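PDB 2OZH: hypothetical protein XCC2953 from Xanthomonas campestris pv. campestris, which belongs to the GNAT family and is probably an acyltransferase that moves an acetyl group from acetyl-CoA to a substrate not yet identified. Local coordinates for residues S12-G17 and G49-G54; R21-S24 and D28-K31; A60-D65 and P98-L103. One frame throughout, in Å; residues are numbered along the deposited sequence.

Contact 1: S12-G17 and G49-G54; sequences SLLDIG and GGFVDG
F51 reaches out from strand 46-52 and lays the far end of its ring against the backbone and side chain of L13, at the end of a short 3-10 turn just before helix 16-26 of this GNAT fold. The contact joins this lead-in to the helix with the C-terminal end of strand 46-52 in the central sheet. F51 CZ lies 3.8 Å from L13 CB, while F51 CE2 comes within 3.3 Å of L13 O, which approaches the ring obliquely. L14 N sits at the edge of the F51 ring, near its plane, 4.2 Å from F51 CZ. CB of F51 points toward residues 13-14, and with CG anti to the carbonyl carbon (chi1 -56°) the CE2-CZ end of the ring meets L13. No hydrogen bond crosses between the segments.

L14 completes the packing with one methyl. Its CD2 rests 4.4 Å from F51 CZ, and its side chain also touches F59 of strand 55-64 and I42 of helix 35-43. Q56 accepts a bond from the backbone N of D15, whose carboxylate caps the helix start through L18 N. G49, without a side chain, lets the leucine lie directly over the strand: L14 CD2 is 4.0 Å from G49 CA.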
loop_
_atom_site.group_PDB
_atom_site.type_symbol
_atom_site.label_atom_id
_atom_site.label_comp_id
_atom_site.label_asym_id
_atom_site.label_seq_id
_atom_site.Cartn_x
_atom_site.Cartn_y
_atom_site.Cartn_z
ATOM N N SER A 12 -4.836 -14.298 14.607
ATOM C CA SER A 12 -5.658 -15.366 15.143
ATOM C C SER A 12 -6.673 -14.912 16.191
ATOM O O SER A 12 -7.669 -15.613 16.405
ATOM C CB SER A 12 -4.811 -16.512 15.699
ATOM O OG SER A 12 -4.141 -16.120 16.878
ATOM N N LEU A 13 -6.416 -13.794 16.852
ATOM C CA LEU A 13 -7.339 -13.230 17.837
ATOM C C LEU A 13 -8.476 -12.437 17.195
ATOM O O LEU A 13 -9.501 -12.223 17.841
ATOM C CB LEU A 13 -6.602 -12.301 18.784
ATOM C CG LEU A 13 -5.733 -13.044 19.789
ATOM C CD1 LEU A 13 -4.632 -12.139 20.337
ATOM C CD2 LEU A 13 -6.569 -13.578 20.921
ATOM N N LEU A 14 -8.345 -12.030 15.934
ATOM C CA LEU A 14 -9.381 -11.190 15.322
ATOM C C LEU A 14 -10.711 -11.919 15.222
ATOM O O LEU A 14 -10.751 -13.132 14.945
ATOM C CB LEU A 14 -8.944 -10.746 13.932
ATOM C CG LEU A 14 -7.708 -9.845 13.863
ATOM C CD1 LEU A 14 -7.288 -9.684 12.414
ATOM C CD2 LEU A 14 -7.958 -8.493 14.512
ATOM N N ASP A 15 -11.785 -11.162 15.373
ATOM C CA ASP A 15 -13.147 -11.653 15.173
ATOM C C ASP A 15 -13.511 -11.283 13.740
ATOM O O ASP A 15 -13.974 -10.184 13.459
ATOM C CB ASP A 15 -14.071 -11.023 16.209
ATOM C CG ASP A 15 -15.510 -11.526 16.138
ATOM O OD1 ASP A 15 -15.899 -12.056 15.071
ATOM O OD2 ASP A 15 -16.233 -11.332 17.149
ATOM N N ILE A 16 -13.250 -12.192 12.803
ATOM C CA ILE A 16 -13.404 -11.908 11.390
ATOM C C ILE A 16 -14.852 -11.595 11.070
ATOM O O ILE A 16 -15.118 -10.701 10.264
ATOM C CB ILE A 16 -12.868 -13.086 10.516
ATOM C CG1 ILE A 16 -11.409 -13.428 10.861
ATOM C CG2 ILE A 16 -13.041 -12.773 9.050
ATOM C CD1 ILE A 16 -10.404 -12.351 10.574
ATOM N N GLY A 17 -15.793 -12.310 11.675
ATOM C CA GLY A 17 -17.201 -12.042 11.394
ATOM C C GLY A 17 -17.597 -10.658 11.821
ATOM O O GLY A 17 -18.350 -9.969 11.121
ATOM N N GLY A 49 -5.865 -5.304 16.336
ATOM C CA GLY A 49 -7.152 -5.498 16.980
ATOM C C GLY A 49 -7.120 -4.953 18.378
ATOM O O GLY A 49 -6.125 -5.085 19.079
ATOM N N GLY A 50 -8.217 -4.352 18.811
ATOM C CA GLY A 50 -8.387 -3.944 20.182
ATOM C C GLY A 50 -9.495 -4.763 20.834
ATOM O O GLY A 50 -10.527 -4.996 20.213
ATOM N N PHE A 51 -9.204 -5.224 22.038
ATOM C CA PHE A 51 -10.067 -6.182 22.727
ATOM C C PHE A 51 -10.309 -5.762 24.163
ATOM O O PHE A 51 -9.377 -5.299 24.838
ATOM C CB PHE A 51 -9.422 -7.572 22.738
ATOM C CG PHE A 51 -9.081 -8.093 21.361
ATOM C CD1 PHE A 51 -7.896 -7.738 20.758
ATOM C CD2 PHE A 51 -9.955 -8.915 20.663
ATOM C CE1 PHE A 51 -7.573 -8.185 19.517
ATOM C CE2 PHE A 51 -9.654 -9.359 19.411
ATOM C CZ PHE A 51 -8.480 -9.023 18.836
ATOM N N VAL A 52 -11.532 -5.975 24.621
ATOM C CA VAL A 52 -11.892 -5.756 26.019
ATOM C C VAL A 52 -12.746 -6.935 26.473
ATOM O O VAL A 52 -13.745 -7.242 25.862
ATOM C CB VAL A 52 -12.676 -4.434 26.196
ATOM C CG1 VAL A 52 -13.105 -4.253 27.668
ATOM C CG2 VAL A 52 -11.852 -3.256 25.713
ATOM N N ASP A 53 -12.348 -7.555 27.573
ATOM C CA ASP A 53 -13.126 -8.617 28.216
ATOM C C ASP A 53 -13.550 -9.696 27.221
ATOM O O ASP A 53 -14.677 -10.194 27.212
ATOM C CB ASP A 53 -14.332 -8.034 28.964
ATOM C CG ASP A 53 -13.932 -7.127 30.123
ATOM O OD1 ASP A 53 -12.817 -7.227 30.647
ATOM O OD2 ASP A 53 -14.786 -6.310 30.500
ATOM N N GLY A 54 -12.610 -10.063 26.366
ATOM C CA GLY A 54 -12.791 -11.196 25.497
ATOM C C GLY A 54 -13.452 -10.935 24.171
ATOM O O GLY A 54 -13.711 -11.866 23.407
#

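Contact 2: R21-S24 and D28-K31; sequences RTLS and DWAK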
loop_
_atom_site.group_PDB
_atom_site.type_symbol
_atom_site.label_atom_id
_atom_site.label_comp_id
_atom_site.label_asym_id
_atom_site.label_seq_id
_atom_site.Cartn_x
_atom_site.Cartn_y
_atom_site.Cartn_z
ATOM N N ARG A 21 -18.938 -7.883 9.191
ATOM C CA ARG A 21 -20.238 -7.221 9.338
ATOM C C ARG A 21 -20.077 -5.718 9.440
ATOM O O ARG A 21 -20.815 -4.954 8.830
ATOM C CB ARG A 21 -20.969 -7.777 10.575
ATOM C CG ARG A 21 -21.395 -9.242 10.440
ATOM C CD ARG A 21 -21.673 -9.962 11.854
ATOM N NE ARG A 21 -21.703 -11.400 11.604
ATOM C CZ ARG A 21 -20.979 -12.324 12.166
ATOM N NH1 ARG A 21 -20.192 -12.069 13.227
ATOM N NH2 ARG A 21 -21.004 -13.535 11.647
ATOM N N THR A 22 -19.108 -5.288 10.242
ATOM C CA THR A 22 -18.873 -3.857 10.465
ATOM C C THR A 22 -18.494 -3.164 9.180
ATOM O O THR A 22 -19.073 -2.131 8.808
ATOM C CB THR A 22 -17.811 -3.650 11.541
ATOM O OG1 THR A 22 -18.280 -4.153 12.806
ATOM C CG2 THR A 22 -17.444 -2.166 11.679
ATOM N N LEU A 23 -17.511 -3.716 8.487
ATOM C CA LEU A 23 -17.049 -3.092 7.245
ATOM C C LEU A 23 -18.150 -3.100 6.193
ATOM O O LEU A 23 -18.398 -2.096 5.507
ATOM C CB LEU A 23 -15.788 -3.790 6.718
ATOM C CG LEU A 23 -14.531 -3.624 7.573
ATOM C CD1 LEU A 23 -13.387 -4.323 6.924
ATOM C CD2 LEU A 23 -14.187 -2.151 7.803
ATOM N N SER A 24 -18.836 -4.230 6.045
ATOM C CA SER A 24 -19.855 -4.403 5.017
ATOM C C SER A 24 -21.061 -3.532 5.224
ATOM O O SER A 24 -21.676 -3.060 4.268
ATOM C CB SER A 24 -20.343 -5.855 4.999
ATOM O OG SER A 24 -21.337 -6.024 3.979
ATOM N N ASP A 28 -18.884 3.255 4.544
ATOM C CA ASP A 28 -19.121 3.456 3.124
ATOM C C ASP A 28 -18.011 2.863 2.256
ATOM O O ASP A 28 -18.284 2.308 1.161
ATOM C CB ASP A 28 -19.391 4.921 2.791
ATOM C CG ASP A 28 -18.291 5.841 3.184
ATOM O OD1 ASP A 28 -17.276 5.424 3.777
ATOM O OD2 ASP A 28 -18.448 7.048 2.864
ATOM N N TRP A 29 -16.776 2.898 2.765
ATOM C CA TRP A 29 -15.646 2.519 1.962
ATOM C C TRP A 29 -15.599 1.021 1.697
ATOM O O TRP A 29 -14.989 0.578 0.751
ATOM C CB TRP A 29 -14.305 2.981 2.593
ATOM C CG TRP A 29 -13.931 2.287 3.889
ATOM C CD1 TRP A 29 -13.304 1.094 4.000
ATOM C CD2 TRP A 29 -14.182 2.729 5.219
ATOM N NE1 TRP A 29 -13.108 0.763 5.328
ATOM C CE2 TRP A 29 -13.663 1.742 6.097
ATOM C CE3 TRP A 29 -14.801 3.859 5.776
ATOM C CZ2 TRP A 29 -13.722 1.866 7.491
ATOM C CZ3 TRP A 29 -14.859 3.964 7.164
ATOM C CH2 TRP A 29 -14.319 2.989 7.991
ATOM N N ALA A 30 -16.248 0.223 2.534
ATOM C CA ALA A 30 -16.240 -1.212 2.333
ATOM C C ALA A 30 -17.633 -1.793 2.288
ATOM O O ALA A 30 -17.820 -2.988 2.478
ATOM C CB ALA A 30 -15.398 -1.894 3.407
ATOM N N LYS A 31 -18.632 -0.959 1.985
ATOM C CA LYS A 31 -20.011 -1.410 1.879
ATOM C C LYS A 31 -20.112 -2.656 1.004
ATOM O O LYS A 31 -19.609 -2.674 -0.139
ATOM C CB LYS A 31 -20.918 -0.299 1.299
ATOM C CG LYS A 31 -22.394 -0.670 1.275
ATOM C CD LYS A 31 -23.261 0.434 0.652
ATOM C CE LYS A 31 -24.698 -0.035 0.481
ATOM N NZ LYS A 31 -25.587 1.065 -0.019
#
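L23 and A30 bury the most surface here and meet through their beta carbons, L23 CB lying 3.8 Å from A30 CB. L23 belongs to the last turns of helix 16-26, and A30 to a type I beta turn from D28 to K31 in the connection that follows; the chain thus folds back on the end of the first helix of the GNAT domain. The turn is closed by a weak bond from K31 N to D28 O. A30 points its methyl at the helix, whereas L23 sends its branched end past it to W29. There L23 CD2 comes obliquely to the indole, 4.0 Å from W29 NE1 and 4.1 Å from W29 CZ2. The torsion of the tryptophan accounts for this meeting: W29 CG stands between the backbone N and the carbonyl carbon (chi1 68°), which brings the NE1-CZ2 side of the indole to the leucine methyl. W29 NE1 is hydrogen-bonded to D74 OD1 of strand 69-77, which should help hold the ring's orientation, and R104 of the second subunit packs on the same tryptophan.

S24 is the third main contributor, and its part is played by the backbone. The carbonyls of L23 and A30 are both acceptors and do not bond to each other. T27, between the segments, links the helix to the turn, its OG1 hydrogen-bonded to L23 O and to A30 N. Two CA-H...O contacts run in opposite senses across the fold-back. S24 CA lies 3.5 Å from A30 O, with an angle at the hydrogen of 160°; in return, K31 CA lies 3.3 Å from S24 O, at 149°.

Contact 3: A60-D65 and P98-L103; sequences ARVISD and PDLQGL. With EDO (1,2-ethanediol), chain H.
V62 is the first residue of the 60-65 segment to touch the 98-103 loop. Its CG1, anti to the backbone N (chi1 177°), meets the branched end of L100 tip to tip: V62 CG1 is 3.9 Å from L100 CD2 and 4.0 Å from L100 CD1, so both methyls of the leucine bear on the same carbon. V94 of helix 86-96 touches both side chains, and F48 of strand 46-52 packs on V62. I63 turns away from the loop and packs on F69 of the second subunit, on the far face of the strand, where R61 forms a salt bridge with D74 and another with D65 of that subunit.

This alternation is that of a strand in the mixed central sheet of the GNAT fold: one face of strand 55-64 is covered by helix 86-96 and the loop after it, the other helps form the dimer interface. S64 returns to the helix side. With its hydroxyl anti to the backbone N (chi1 -177°), S64 OG is in van der Waals contact with L100 CD2 at 3.7 Å; its hydrogen-bond partners are Y66 N in the turn and F69 O at the start of strand 69-77. L100 CD2 also lies 3.9 Å from S64 CB, so this one methyl is set against both the valine and the serine. L103 CD2 stands farther off, 4.5 Å from S64 OG. At the outer side of the loop an ethanediol, probably from the crystallisation liquor, takes a bond from G102 N to its O1, 2.8 Å at 162°, and gives a weak one to Q101 OE1.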
loop_
_atom_site.group_PDB
_atom_site.type_symbol
_atom_site.label_atom_id
_atom_site.label_comp_id
_atom_site.label_asym_id
_atom_site.label_seq_id
_atom_site.Cartn_x
_atom_site.Cartn_y
_atom_site.Cartn_z
ATOM N N ALA A 60 -7.740 -1.652 13.182
ATOM C CA ALA A 60 -7.039 -0.828 12.195
ATOM C C ALA A 60 -6.197 -1.749 11.368
ATOM O O ALA A 60 -5.725 -2.766 11.855
ATOM C CB ALA A 60 -6.142 0.219 12.898
ATOM N N ARG A 61 -6.002 -1.411 10.104
ATOM C CA ARG A 61 -5.329 -2.301 9.181
ATOM C C ARG A 61 -4.293 -1.554 8.348
ATOM O O ARG A 61 -4.585 -0.480 7.835
ATOM C CB ARG A 61 -6.330 -3.003 8.261
ATOM C CG ARG A 61 -5.690 -4.092 7.403
ATOM C CD ARG A 61 -6.729 -5.001 6.784
ATOM N NE ARG A 61 -7.586 -4.340 5.818
ATOM C CZ ARG A 61 -7.342 -4.285 4.516
ATOM N NH1 ARG A 61 -6.205 -4.740 4.016
ATOM N NH2 ARG A 61 -8.249 -3.792 3.707
ATOM N N VAL A 62 -3.106 -2.124 8.260
ATOM C CA VAL A 62 -2.006 -1.520 7.527
ATOM C C VAL A 62 -1.527 -2.461 6.419
ATOM O O VAL A 62 -1.261 -3.632 6.661
ATOM C CB VAL A 62 -0.852 -1.155 8.483
ATOM C CG1 VAL A 62 0.350 -0.591 7.708
ATOM C CG2 VAL A 62 -1.316 -0.177 9.536
ATOM N N ILE A 63 -1.390 -1.947 5.199
ATOM C CA ILE A 63 -0.799 -2.677 4.094
ATOM C C ILE A 63 0.582 -2.028 3.888
ATOM O O ILE A 63 0.663 -0.829 3.665
ATOM C CB ILE A 63 -1.635 -2.547 2.828
ATOM C CG1 ILE A 63 -3.057 -3.054 3.091
ATOM C CG2 ILE A 63 -0.996 -3.330 1.699
ATOM C CD1 ILE A 63 -4.011 -2.780 1.947
ATOM N N SER A 64 1.641 -2.822 3.924
ATOM C CA SER A 64 2.990 -2.257 3.893
ATOM C C SER A 64 3.995 -3.251 3.392
ATOM O O SER A 64 3.788 -4.460 3.494
ATOM C CB SER A 64 3.367 -1.843 5.307
ATOM O OG SER A 64 4.651 -1.211 5.388
ATOM N N ASP A 65 5.121 -2.737 2.884
ATOM C CA ASP A 65 6.302 -3.548 2.628
ATOM C C ASP A 65 7.249 -3.610 3.824
ATOM O O ASP A 65 8.306 -4.214 3.722
ATOM C CB ASP A 65 7.027 -3.086 1.376
ATOM C CG ASP A 65 7.622 -1.723 1.499
ATOM O OD1 ASP A 65 7.413 -1.054 2.537
ATOM O OD2 ASP A 65 8.338 -1.333 0.542
ATOM N N PRO A 98 7.378 -1.960 15.333
ATOM C CA PRO A 98 8.753 -2.026 14.870
ATOM C C PRO A 98 8.924 -2.227 13.373
ATOM O O PRO A 98 10.003 -1.938 12.844
ATOM C CB PRO A 98 9.332 -3.222 15.644
ATOM C CG PRO A 98 8.230 -3.900 16.273
ATOM C CD PRO A 98 7.054 -2.993 16.328
ATOM N N ASP A 99 7.909 -2.716 12.683
ATOM C CA ASP A 99 8.014 -2.976 11.233
ATOM C C ASP A 99 7.495 -1.806 10.418
ATOM O O ASP A 99 7.442 -1.903 9.196
ATOM C CB ASP A 99 7.294 -4.267 10.860
ATOM C CG ASP A 99 7.923 -5.492 11.528
ATOM O OD1 ASP A 99 9.160 -5.521 11.704
ATOM O OD2 ASP A 99 7.186 -6.424 11.887
ATOM N N LEU A 100 7.075 -0.723 11.077
ATOM C CA LEU A 100 6.543 0.462 10.415
ATOM C C LEU A 100 7.332 1.730 10.707
ATOM O O LEU A 100 6.821 2.849 10.619
ATOM C CB LEU A 100 5.080 0.675 10.788
ATOM C CG LEU A 100 4.115 -0.459 10.482
ATOM C CD1 LEU A 100 2.718 -0.114 10.936
ATOM C CD2 LEU A 100 4.062 -0.777 9.002
ATOM N N GLN A 101 8.612 1.548 11.033
ATOM C CA GLN A 101 9.505 2.661 11.304
ATOM C C GLN A 101 10.331 3.021 10.085
ATOM O O GLN A 101 10.580 2.185 9.227
ATOM C CB GLN A 101 10.462 2.320 12.458
ATOM C CG GLN A 101 9.766 1.939 13.754
ATOM C CD GLN A 101 8.795 2.986 14.208
ATOM O OE1 GLN A 101 9.168 4.155 14.383
ATOM N NE2 GLN A 101 7.520 2.616 14.370
ATOM N N GLY A 102 10.724 4.287 9.996
ATOM C CA GLY A 102 11.599 4.717 8.920
ATOM C C GLY A 102 10.994 4.720 7.533
ATOM O O GLY A 102 11.724 4.708 6.540
ATOM N N LEU A 103 9.666 4.745 7.433
ATOM C CA LEU A 103 9.048 4.675 6.138
ATOM C C LEU A 103 9.118 6.006 5.424
ATOM O O LEU A 103 8.954 7.055 6.058
ATOM C CB LEU A 103 7.569 4.282 6.307
ATOM C CG LEU A 103 7.259 2.971 7.023
ATOM C CD1 LEU A 103 5.765 2.775 7.141
ATOM C CD2 LEU A 103 7.873 1.772 6.295
HETATM C C1 EDO H . 9.103 6.735 11.837
HETATM O O1 EDO H . 10.389 6.145 12.100
HETATM C C2 EDO H . 9.270 8.224 11.632
HETATM O O2 EDO H . 8.973 8.653 10.291
#

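Overall arrangement
Contact 2 is nested along the chain within the loop that contact 1 closes, and contact 3 follows both. Contacts 1 and 2 share helix 16-26, contact 1 just ahead of its start and contact 2 near its end, their centres about 17 Å apart. Contacts 1 and 3 both reach the central mixed sheet, through the neighbouring antiparallel strands 46-52 and 55-64; their centres are about 20 Å apart. Contacts 2 and 3, about 23 Å between centres, lie on opposite sides of the chain's centre. In this GNAT domain contacts 1 and 3 pack flanking connections on the sheet, while contact 2 folds the chain back on helix 16-26; contacts 2 and 3 also border the second subunit.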